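Local atomic coordinates of prenyltransference for protein (Lavandula lanata, PDB entry 5HC8), a protein that catalyses the head-to-middle condensation of two dimethylallyl diphosphate molecules to lavandulyl diphosphate, as a member of the undecaprenyl diphosphate synthase family of prenyltransferases. Residues 11-16 against 233-238; 22-27 against 70-75; 94-99 against 129-134; 178-183 against 205-210. All coordinates share one frame; numbering follows the deposited sequence.

How the contacts relate
Near the N terminus, 11-16 leads into the central strand 15-19 and meets 233-238 at the end of the last helix; contact 1 thus closes a loop of more than 200 residues that holds the other three contacts. Within it they follow one another without crossing. Contact 2 joins the start of helix 23-30 to the turn before helix 74-89 at the diphosphate site. Contact 3 ties helix 91-97 to the loop entering strand 135-140, near the sheet edge formed by 103-107. Contact 4 links the loops flanking strand 190-193, close to the second subunit. None touches another: contacts 1 and 4 have centres about 18 Å apart, and contacts 1 and 2 about 31 Å.

Contact 1 (11-16 against 233-238); sequences VTPNHV and ASYRCR
P13 lies against the ring of Y235, and this pair is the compact inner half of the contact. The proline comes in over one face, its CG 4.0 Å above the ring plane and displaced toward the rim, while P13 CD is 3.7 Å from Y235 CE2. The ring is sent out from the helix to meet it because its CG stands anti to the backbone N (chi1 -177°). At the edge of the same ring, near its plane, sits the carbonyl oxygen of V11, 3.8 Å from Y235 CD2. The segments thereby join the lead-in to strand 15-19, an inner strand of the six-stranded parallel sheet, to the last helix, 225-237, and Y235 also packs on L190 and E212 of the next two strands. The outer half is looser. V11, poorly ordered, crosses R236 at about a right angle, and the contact there runs along the aliphatic part of the arginine: V11 CG2 is 3.9 Å from R236 CD, and V11 O is 3.4 Å from R236 CG. That oxygen is buried by the contact yet has no polar partner in the model, and no hydrogen bond spans the two segments. Both V11 and R236 are exposed to solvent.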
# COMPACT_ATOMS: atom_id res chain seq x y z
N VAL A 11 -10.77 6.45 19.61
CA VAL A 11 -9.35 6.58 19.29
C VAL A 11 -8.56 5.27 19.52
O VAL A 11 -7.34 5.29 19.65
CB VAL A 11 -8.70 7.69 20.14
CG1 VAL A 11 -9.35 9.05 19.86
CG2 VAL A 11 -8.80 7.34 21.64
N THR A 12 -9.25 4.16 19.61
CA THR A 12 -8.62 2.85 19.70
C THR A 12 -8.86 2.14 18.37
O THR A 12 -9.99 1.95 17.99
CB THR A 12 -9.26 1.98 20.78
OG1 THR A 12 -8.99 2.52 22.06
CG2 THR A 12 -8.69 0.58 20.74
N PRO A 13 -7.79 1.75 17.66
CA PRO A 13 -7.97 1.09 16.36
C PRO A 13 -8.77 -0.23 16.48
O PRO A 13 -8.51 -1.04 17.36
CB PRO A 13 -6.53 0.82 15.89
CG PRO A 13 -5.65 1.08 17.07
CD PRO A 13 -6.39 1.95 18.04
N ASN A 14 -9.64 -0.51 15.54
CA ASN A 14 -10.25 -1.81 15.49
C ASN A 14 -9.22 -2.89 15.09
O ASN A 14 -9.17 -3.98 15.69
CB ASN A 14 -11.41 -1.85 14.49
CG ASN A 14 -12.59 -1.04 14.95
OD1 ASN A 14 -12.87 -0.96 16.13
ND2 ASN A 14 -13.23 -0.37 14.04
N HIS A 15 -8.48 -2.61 14.03
CA HIS A 15 -7.53 -3.62 13.47
C HIS A 15 -6.15 -3.03 13.50
O HIS A 15 -5.91 -1.94 12.91
CB HIS A 15 -7.97 -3.96 12.04
CG HIS A 15 -7.12 -4.94 11.31
ND1 HIS A 15 -7.38 -5.30 9.99
CD2 HIS A 15 -6.01 -5.62 11.67
CE1 HIS A 15 -6.47 -6.17 9.58
NE2 HIS A 15 -5.65 -6.40 10.59
N VAL A 16 -5.23 -3.73 14.18
CA VAL A 16 -3.79 -3.38 14.15
C VAL A 16 -3.02 -4.51 13.47
O VAL A 16 -3.25 -5.69 13.84
CB VAL A 16 -3.22 -3.11 15.60
CG1 VAL A 16 -1.69 -2.82 15.56
CG2 VAL A 16 -3.96 -1.94 16.22
N ALA A 233 -0.08 5.46 20.66
CA ALA A 233 -0.01 6.87 21.01
C ALA A 233 0.22 7.70 19.75
O ALA A 233 -0.31 8.79 19.65
CB ALA A 233 1.12 7.09 21.99
N SER A 234 1.10 7.26 18.84
CA SER A 234 1.26 7.96 17.58
C SER A 234 -0.09 7.99 16.84
O SER A 234 -0.49 9.07 16.30
CB SER A 234 2.42 7.34 16.76
OG SER A 234 2.56 7.86 15.44
N TYR A 235 -0.76 6.82 16.80
CA TYR A 235 -2.07 6.68 16.21
C TYR A 235 -3.06 7.71 16.74
O TYR A 235 -3.72 8.38 15.97
CB TYR A 235 -2.65 5.29 16.41
CG TYR A 235 -3.97 5.09 15.76
CD1 TYR A 235 -4.06 4.89 14.36
CD2 TYR A 235 -5.16 5.13 16.49
CE1 TYR A 235 -5.24 4.73 13.76
CE2 TYR A 235 -6.37 4.95 15.86
CZ TYR A 235 -6.39 4.76 14.51
OH TYR A 235 -7.58 4.59 13.89
N ARG A 236 -3.19 7.79 18.06
CA ARG A 236 -4.14 8.75 18.63
C ARG A 236 -3.81 10.21 18.28
O ARG A 236 -4.71 11.02 18.16
CB ARG A 236 -4.23 8.57 20.16
CG ARG A 236 -4.75 7.22 20.66
CD ARG A 236 -4.90 7.24 22.19
NE ARG A 236 -4.39 6.03 22.86
CZ ARG A 236 -3.28 5.93 23.63
NH1 ARG A 236 -2.49 6.98 23.89
NH2 ARG A 236 -2.96 4.76 24.17
N CYS A 237 -2.54 10.57 18.14
CA CYS A 237 -2.19 11.87 17.61
C CYS A 237 -2.40 12.07 16.09
O CYS A 237 -2.30 13.17 15.62
CB CYS A 237 -0.75 12.19 17.96
SG CYS A 237 -0.52 12.23 19.73
N ARG A 238 -2.71 11.05 15.31
CA ARG A 238 -2.95 11.29 13.86
C ARG A 238 -4.34 11.93 13.58
O ARG A 238 -5.35 11.55 14.19
CB ARG A 238 -2.92 9.99 13.05
CG ARG A 238 -1.76 9.00 13.29
CD ARG A 238 -0.52 9.54 12.70
NE ARG A 238 0.61 8.68 12.98
CZ ARG A 238 1.13 7.77 12.16
NH1 ARG A 238 0.64 7.48 10.96
NH2 ARG A 238 2.19 7.13 12.58

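Contact 2 (22-27 against 70-75); sequences GHRKWA and FNRSKM. With PIS (trihydrogen thiodiphosphate), chain C; 61G (2-methylbuta-1,3-diene), chain D; ISY (3-methylbut-3-enylsulfanyl(phosphonooxy)phosphinic acid), chain F.
R24 and R72 approach from opposite directions and converge on the thiodiphosphate, PIS. Their nitrogens R24 NH2 and R72 NH1 come within 3.0 Å with the guanidinium planes turned 65° apart, an approach that the diphosphate and E76, salt-bridged to both nitrogens, would favour. R72 NH1 donates to PIS O6 (2.7 Å, 161°), whereas R24 adds a weak bond from NE to PIS O5 at 3.3 Å, its chain bending at chi3 to bring NE round. On the terminal oxygen PIS O4 two donors of one residue meet: H23 N at 2.9 Å and H23 ND1 at 2.7 Å, the latter in the plane of the imidazole. The backbone N of K25 binds PIS O3 at 2.9 Å, and those of G22 and R24 add further bonds, so the amino-terminal turn of the helix, with G22 as N-cap, cradles the diphosphate. Carbon CAC of 61G stands over one face of the R72 guanidinium. Further out, R72 NE donates to the carbonyl of G243 of the second subunit. The site thus lies between the start of helix 23-30 and the turn before helix 74-89, with R24 also packed on V34 of helix 34-54.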
# COMPACT_ATOMS: atom_id res chain seq x y z
N GLY A 22 13.93 -7.49 11.04
CA GLY A 22 15.14 -7.06 11.75
C GLY A 22 15.75 -8.19 12.57
O GLY A 22 16.65 -7.97 13.37
N HIS A 23 15.29 -9.41 12.37
CA HIS A 23 15.78 -10.55 13.19
C HIS A 23 17.22 -10.92 12.93
O HIS A 23 17.94 -11.23 13.84
CB HIS A 23 14.92 -11.79 12.97
CG HIS A 23 13.48 -11.61 13.35
ND1 HIS A 23 12.53 -11.12 12.47
CD2 HIS A 23 12.81 -11.90 14.48
CE1 HIS A 23 11.35 -11.12 13.06
NE2 HIS A 23 11.50 -11.59 14.28
N ARG A 24 17.64 -10.99 11.69
CA ARG A 24 19.04 -11.24 11.39
C ARG A 24 19.97 -10.07 11.78
O ARG A 24 21.04 -10.30 12.34
CB ARG A 24 19.16 -11.60 9.91
CG ARG A 24 20.59 -11.60 9.31
CD ARG A 24 20.55 -11.93 7.82
NE ARG A 24 19.15 -12.19 7.42
CZ ARG A 24 18.52 -13.37 7.40
NH1 ARG A 24 19.17 -14.50 7.70
NH2 ARG A 24 17.24 -13.39 7.04
N LYS A 25 19.59 -8.83 11.51
CA LYS A 25 20.33 -7.66 12.01
C LYS A 25 20.52 -7.75 13.52
O LYS A 25 21.61 -7.50 14.05
CB LYS A 25 19.63 -6.34 11.67
CG LYS A 25 19.57 -6.01 10.17
CD LYS A 25 18.80 -4.73 9.88
CE LYS A 25 18.63 -4.46 8.37
NZ LYS A 25 17.41 -3.62 8.07
N TRP A 26 19.46 -8.13 14.23
CA TRP A 26 19.51 -8.26 15.68
C TRP A 26 20.49 -9.37 16.06
O TRP A 26 21.28 -9.20 16.96
CB TRP A 26 18.14 -8.61 16.22
CG TRP A 26 18.05 -8.68 17.74
CD1 TRP A 26 17.81 -7.66 18.57
CD2 TRP A 26 18.21 -9.84 18.57
NE1 TRP A 26 17.77 -8.07 19.87
CE2 TRP A 26 18.02 -9.42 19.90
CE3 TRP A 26 18.46 -11.20 18.31
CZ2 TRP A 26 18.07 -10.30 20.98
CZ3 TRP A 26 18.49 -12.09 19.40
CH2 TRP A 26 18.28 -11.63 20.72
N ALA A 27 20.39 -10.51 15.40
CA ALA A 27 21.32 -11.60 15.70
C ALA A 27 22.76 -11.14 15.46
O ALA A 27 23.60 -11.25 16.36
CB ALA A 27 21.00 -12.80 14.87
N PHE A 70 9.97 -17.74 0.92
CA PHE A 70 10.28 -19.14 0.52
C PHE A 70 11.59 -19.27 -0.29
O PHE A 70 12.08 -20.37 -0.49
CB PHE A 70 9.11 -19.79 -0.23
CG PHE A 70 7.99 -20.20 0.66
CD1 PHE A 70 8.05 -21.41 1.34
CD2 PHE A 70 6.92 -19.35 0.92
CE1 PHE A 70 7.05 -21.79 2.20
CE2 PHE A 70 5.89 -19.73 1.77
CZ PHE A 70 5.94 -20.96 2.40
N ASN A 71 12.12 -18.15 -0.76
CA ASN A 71 13.38 -18.07 -1.50
C ASN A 71 14.57 -17.91 -0.61
O ASN A 71 15.70 -17.72 -1.10
CB ASN A 71 13.34 -16.91 -2.49
CG ASN A 71 12.51 -17.24 -3.71
OD1 ASN A 71 12.25 -18.40 -4.00
ND2 ASN A 71 12.09 -16.20 -4.45
N ARG A 72 14.36 -18.00 0.69
CA ARG A 72 15.47 -18.03 1.64
C ARG A 72 15.98 -19.46 1.69
O ARG A 72 15.42 -20.33 1.02
CB ARG A 72 15.05 -17.59 3.04
CG ARG A 72 14.63 -16.10 3.00
CD ARG A 72 14.37 -15.59 4.41
NE ARG A 72 13.85 -14.24 4.40
CZ ARG A 72 13.81 -13.43 5.47
NH1 ARG A 72 14.25 -13.81 6.67
NH2 ARG A 72 13.29 -12.23 5.32
N SER A 73 17.02 -19.70 2.48
CA SER A 73 17.60 -21.03 2.56
C SER A 73 16.59 -22.02 3.12
O SER A 73 15.71 -21.67 3.94
CB SER A 73 18.89 -21.04 3.39
OG SER A 73 18.61 -21.21 4.76
N LYS A 74 16.74 -23.29 2.73
CA LYS A 74 15.84 -24.28 3.19
C LYS A 74 15.85 -24.43 4.65
O LYS A 74 14.80 -24.62 5.33
CB LYS A 74 16.13 -25.62 2.55
CG LYS A 74 15.07 -26.64 2.94
CD LYS A 74 14.79 -27.67 1.84
CE LYS A 74 15.57 -28.95 2.06
NZ LYS A 74 15.04 -29.71 3.21
N MET A 75 17.02 -24.35 5.24
CA MET A 75 17.05 -24.59 6.65
C MET A 75 16.43 -23.42 7.47
O MET A 75 15.80 -23.67 8.48
CB MET A 75 18.44 -24.94 7.13
CG MET A 75 19.46 -23.86 6.95
SD MET A 75 20.26 -23.63 8.54
CE MET A 75 19.14 -22.43 9.22
P1 PIS C . 16.47 -9.11 8.65
O1 PIS C . 15.80 -10.53 9.01
P2 PIS C . 14.27 -10.97 8.98
S1 PIS C . 13.76 -10.39 7.53
O2 PIS C . 15.44 -8.04 8.22
O3 PIS C . 17.28 -8.65 9.85
O4 PIS C . 13.66 -10.24 10.13
O5 PIS C . 17.32 -9.43 7.38
O6 PIS C . 14.29 -12.57 9.06
CAC 61G D . 9.97 -13.72 7.80
CAE 61G D . 10.26 -13.78 9.32
CAB 61G D . 9.46 -14.53 10.36
CAD 61G D . 11.27 -12.92 9.81
CAA 61G D . 11.95 -12.21 8.78
P1 ISY F . 12.13 -7.11 2.68
O2 ISY F . 11.27 -8.43 3.19
P3 ISY F . 11.29 -9.14 4.60
O4 ISY F . 12.53 -6.19 3.89
O5 ISY F . 11.41 -6.30 1.56
O6 ISY F . 13.39 -7.71 2.07
O7 ISY F . 12.65 -9.09 5.20
O8 ISY F . 10.60 -10.57 4.45
S9 ISY F . 10.10 -7.87 5.83
C10 ISY F . 8.47 -8.44 5.41
C11 ISY F . 8.06 -9.14 6.69
C12 ISY F . 7.45 -10.52 6.68
C13 ISY F . 7.07 -11.12 7.95
C14 ISY F . 7.42 -11.34 5.44

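Contact 3 (94-99 against 129-134); sequences ELVTSQ and QANKGM
The backbones come nearest at V96 and N131, whose CA atoms are 7.3 Å apart, and these are the two residues that touch. On one side the chain is the last part of helix 91-97; on the other it has no regular structure, and N131 itself is extended. Its CG stands anti to the carbonyl carbon, chi1 -68°, which presents the amide to the helix. N131 ND2 reaches V96 O at 2.8 Å, but the N-H...O angle of 118° is poor and the bond weak; the same nitrogen is 3.6 Å from V96 CB, alongside the branched side chain. The stronger partner of this nitrogen is the carbonyl oxygen of I102, so one amide group serves two carbonyls from different parts of the chain. Within 94-99, S98 OG donates to L95 O at 2.9 Å from above the carbonyl plane, 37° out of it, and also accepts from Q100 N. A leucine in place of N131 would probably leave the oxygens of V96 and I102 without the donor they share. V96 is packed on L127 of helix 115-128 and F104 of strand 103-107. Backbone bonds of G133 with D101 and of M134 with Q103 start the pairing of strand 135-140 with 103-107, the edge strand of the sheet, while L95 and M134 both rest on I49 of helix 34-54.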
# COMPACT_ATOMS: atom_id res chain seq x y z
N GLU A 94 -2.51 -21.44 25.08
CA GLU A 94 -2.71 -20.63 26.31
C GLU A 94 -3.59 -19.38 26.13
O GLU A 94 -4.45 -19.10 26.95
CB GLU A 94 -1.35 -20.20 26.88
CG GLU A 94 -1.34 -19.99 28.39
CD GLU A 94 -1.61 -21.29 29.18
OE1 GLU A 94 -1.66 -21.24 30.44
OE2 GLU A 94 -1.75 -22.38 28.56
N LEU A 95 -3.37 -18.63 25.06
CA LEU A 95 -4.16 -17.44 24.80
C LEU A 95 -5.67 -17.69 24.54
O LEU A 95 -6.53 -16.92 24.99
CB LEU A 95 -3.55 -16.69 23.60
CG LEU A 95 -2.18 -16.04 23.86
CD1 LEU A 95 -1.36 -15.87 22.57
CD2 LEU A 95 -2.45 -14.73 24.54
N VAL A 96 -5.99 -18.72 23.78
CA VAL A 96 -7.37 -18.94 23.40
C VAL A 96 -8.14 -19.60 24.57
O VAL A 96 -9.37 -19.43 24.67
CB VAL A 96 -7.49 -19.75 22.09
CG1 VAL A 96 -6.68 -19.12 20.98
CG2 VAL A 96 -7.06 -21.18 22.25
N THR A 97 -7.41 -20.30 25.44
CA THR A 97 -8.01 -20.92 26.67
C THR A 97 -7.90 -20.07 27.93
O THR A 97 -8.46 -20.45 28.97
CB THR A 97 -7.54 -22.38 26.93
OG1 THR A 97 -6.15 -22.45 27.25
CG2 THR A 97 -7.81 -23.23 25.70
N SER A 98 -7.25 -18.90 27.84
CA SER A 98 -7.26 -17.92 28.93
C SER A 98 -8.57 -17.17 28.98
O SER A 98 -9.45 -17.33 28.12
CB SER A 98 -6.14 -16.89 28.73
OG SER A 98 -6.49 -15.93 27.75
N GLN A 99 -8.67 -16.31 29.98
CA GLN A 99 -9.81 -15.42 30.07
C GLN A 99 -9.80 -14.36 28.98
O GLN A 99 -10.77 -13.66 28.82
CB GLN A 99 -9.88 -14.75 31.44
CG GLN A 99 -10.23 -15.72 32.56
CD GLN A 99 -9.22 -15.67 33.71
OE1 GLN A 99 -8.16 -16.31 33.66
NE2 GLN A 99 -9.55 -14.89 34.75
N GLN A 129 -12.71 -21.65 18.00
CA GLN A 129 -13.79 -21.37 17.10
C GLN A 129 -14.95 -20.65 17.78
O GLN A 129 -15.58 -19.78 17.18
CB GLN A 129 -14.30 -22.67 16.46
CG GLN A 129 -15.49 -22.39 15.55
CD GLN A 129 -15.56 -23.31 14.35
OE1 GLN A 129 -15.31 -24.51 14.47
NE2 GLN A 129 -15.92 -22.76 13.19
N ALA A 130 -15.27 -21.03 19.02
CA ALA A 130 -16.43 -20.41 19.70
C ALA A 130 -16.08 -19.16 20.56
O ALA A 130 -16.96 -18.57 21.18
CB ALA A 130 -17.14 -21.46 20.55
N ASN A 131 -14.80 -18.78 20.61
CA ASN A 131 -14.36 -17.70 21.50
C ASN A 131 -14.93 -16.38 21.04
O ASN A 131 -15.25 -16.18 19.88
CB ASN A 131 -12.83 -17.66 21.57
CG ASN A 131 -12.26 -18.87 22.27
OD1 ASN A 131 -13.02 -19.73 22.65
ND2 ASN A 131 -10.94 -18.95 22.45
N LYS A 132 -15.08 -15.45 21.97
CA LYS A 132 -15.66 -14.15 21.67
C LYS A 132 -14.70 -12.98 21.88
O LYS A 132 -15.11 -11.85 21.77
CB LYS A 132 -16.88 -13.94 22.61
CG LYS A 132 -18.10 -14.80 22.29
CD LYS A 132 -18.82 -14.36 21.01
CE LYS A 132 -19.93 -15.34 20.65
NZ LYS A 132 -20.40 -15.17 19.25
N GLY A 133 -13.46 -13.25 22.27
CA GLY A 133 -12.50 -12.18 22.57
C GLY A 133 -11.85 -11.64 21.29
O GLY A 133 -12.38 -11.76 20.21
N MET A 134 -10.69 -11.03 21.45
CA MET A 134 -10.07 -10.34 20.33
C MET A 134 -9.72 -11.41 19.34
O MET A 134 -9.25 -12.48 19.70
CB MET A 134 -8.81 -9.60 20.78
CG MET A 134 -8.05 -8.84 19.69
SD MET A 134 -6.50 -8.18 20.26
CE MET A 134 -5.42 -9.59 20.16

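Contact 4 (178-183 against 205-210); sequences LMTNIT and LWQLPF
L178 and W206 supply the apolar part of this buried contact. The leucine crosses the indole at about a right angle and lays its CD1 over the five-membered ring, 3.6 Å from the centroid and 23° off the normal, a CH-pi contact; L178 CD1 to W206 CD1, at 3.3 Å, is close packing. The polar part is one bond between side chains that meet from opposite directions. Q207 NE2 donates to T180 OG1 at 2.9 Å and 168°, nearly straight, with the hydroxyl oxygen only 3° out of the amide plane. The glutamine chain bends at chi2 to deliver its amide there, and NE2 also binds D147 OD2, so two acceptors hold the group in place. A leucine at Q207 would probably leave both the T180 hydroxyl and the D147 carboxylate without this donor. Local bonds shape each segment. A type I turn from L205 to L208 sets W206 and Q207 at its two central positions. In the other segment, the backbone N and the side-chain hydroxyl of T183 both reach T180 O, T183 N at 3.0 Å and T183 OG1 at 3.1 Å, from the same face of its plane. The indole N-H of W206 goes to E175, and R145 of the second subunit makes a cation-pi contact with the ring. The two loops flank strand 190-193, one following helix 171-176 and the other leading to the edge strand 212-215, and L178 also packs on A151 of helix 144-160.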
# COMPACT_ATOMS: atom_id res chain seq x y z
N LEU A 178 -11.37 -11.72 -0.74
CA LEU A 178 -9.99 -11.74 -0.23
C LEU A 178 -9.91 -12.63 0.94
O LEU A 178 -10.96 -13.03 1.52
CB LEU A 178 -9.57 -10.30 0.18
CG LEU A 178 -9.54 -9.38 -1.04
CD1 LEU A 178 -9.61 -7.92 -0.58
CD2 LEU A 178 -8.22 -9.57 -1.82
N MET A 179 -8.68 -12.93 1.32
CA MET A 179 -8.38 -13.73 2.49
C MET A 179 -8.78 -13.07 3.79
O MET A 179 -8.97 -13.79 4.76
CB MET A 179 -6.90 -14.16 2.52
CG MET A 179 -6.59 -15.21 1.47
SD MET A 179 -4.86 -15.74 1.50
CE MET A 179 -4.23 -14.82 0.14
N THR A 180 -9.00 -11.74 3.79
CA THR A 180 -9.43 -11.06 5.00
C THR A 180 -10.96 -11.13 5.14
O THR A 180 -11.50 -10.49 6.06
CB THR A 180 -8.95 -9.59 4.94
OG1 THR A 180 -9.10 -9.07 3.59
CG2 THR A 180 -7.52 -9.59 5.37
N ASN A 181 -11.64 -11.90 4.26
CA ASN A 181 -13.13 -12.05 4.37
C ASN A 181 -13.58 -12.69 5.70
O ASN A 181 -14.76 -12.66 6.08
CB ASN A 181 -13.76 -12.72 3.13
CG ASN A 181 -13.35 -14.15 2.98
OD1 ASN A 181 -12.80 -14.76 3.87
ND2 ASN A 181 -13.54 -14.66 1.77
N ILE A 182 -12.66 -13.25 6.42
CA ILE A 182 -12.92 -13.75 7.74
C ILE A 182 -13.07 -12.68 8.83
O ILE A 182 -13.33 -13.04 9.95
CB ILE A 182 -11.86 -14.76 8.17
CG1 ILE A 182 -10.46 -14.08 8.28
CG2 ILE A 182 -11.84 -15.98 7.22
CD1 ILE A 182 -9.51 -14.85 9.13
N THR A 183 -12.90 -11.39 8.52
CA THR A 183 -13.08 -10.39 9.54
C THR A 183 -14.00 -9.38 9.01
O THR A 183 -13.86 -9.01 7.86
CB THR A 183 -11.96 -9.33 9.69
OG1 THR A 183 -10.78 -9.54 8.89
CG2 THR A 183 -11.81 -8.88 11.01
N LEU A 205 -2.23 -5.01 0.40
CA LEU A 205 -2.22 -3.92 -0.54
C LEU A 205 -3.65 -3.39 -0.61
O LEU A 205 -3.87 -2.25 -0.27
CB LEU A 205 -1.72 -4.37 -1.95
CG LEU A 205 -0.26 -4.89 -1.92
CD1 LEU A 205 0.08 -5.43 -3.33
CD2 LEU A 205 0.72 -3.85 -1.53
N TRP A 206 -4.63 -4.20 -1.09
CA TRP A 206 -6.02 -3.78 -1.12
C TRP A 206 -6.47 -3.19 0.24
O TRP A 206 -7.24 -2.20 0.27
CB TRP A 206 -6.92 -4.96 -1.46
CG TRP A 206 -8.37 -4.67 -1.28
CD1 TRP A 206 -9.08 -4.68 -0.12
CD2 TRP A 206 -9.28 -4.24 -2.32
NE1 TRP A 206 -10.39 -4.32 -0.37
CE2 TRP A 206 -10.53 -4.03 -1.71
CE3 TRP A 206 -9.16 -4.06 -3.69
CZ2 TRP A 206 -11.65 -3.65 -2.46
CZ3 TRP A 206 -10.22 -3.59 -4.39
CH2 TRP A 206 -11.48 -3.46 -3.80
N GLN A 207 -5.99 -3.82 1.28
CA GLN A 207 -6.39 -3.50 2.64
C GLN A 207 -5.94 -2.16 3.17
O GLN A 207 -6.46 -1.76 4.23
CB GLN A 207 -6.08 -4.65 3.63
CG GLN A 207 -6.82 -5.95 3.36
CD GLN A 207 -6.23 -6.88 2.28
OE1 GLN A 207 -5.26 -6.51 1.55
NE2 GLN A 207 -6.81 -8.08 2.16
N LEU A 208 -5.05 -1.46 2.49
CA LEU A 208 -4.32 -0.31 3.08
C LEU A 208 -4.60 1.11 2.61
O LEU A 208 -3.74 1.94 2.83
CB LEU A 208 -2.77 -0.57 2.95
CG LEU A 208 -2.22 -1.83 3.61
CD1 LEU A 208 -0.68 -1.74 3.57
CD2 LEU A 208 -2.65 -1.98 5.08
N PRO A 209 -5.78 1.42 1.94
CA PRO A 209 -5.94 2.75 1.33
C PRO A 209 -5.90 3.87 2.37
O PRO A 209 -5.35 4.92 2.05
CB PRO A 209 -7.33 2.69 0.62
CG PRO A 209 -8.05 1.54 1.26
CD PRO A 209 -6.98 0.59 1.76
N PHE A 210 -6.33 3.61 3.60
CA PHE A 210 -6.38 4.69 4.64
C PHE A 210 -5.71 4.34 5.92
O PHE A 210 -5.74 5.12 6.86
CB PHE A 210 -7.83 5.21 4.85
CG PHE A 210 -8.40 5.87 3.57
CD1 PHE A 210 -7.99 7.14 3.20
CD2 PHE A 210 -9.27 5.18 2.78
CE1 PHE A 210 -8.47 7.73 2.05
CE2 PHE A 210 -9.76 5.76 1.60
CZ PHE A 210 -9.36 7.01 1.26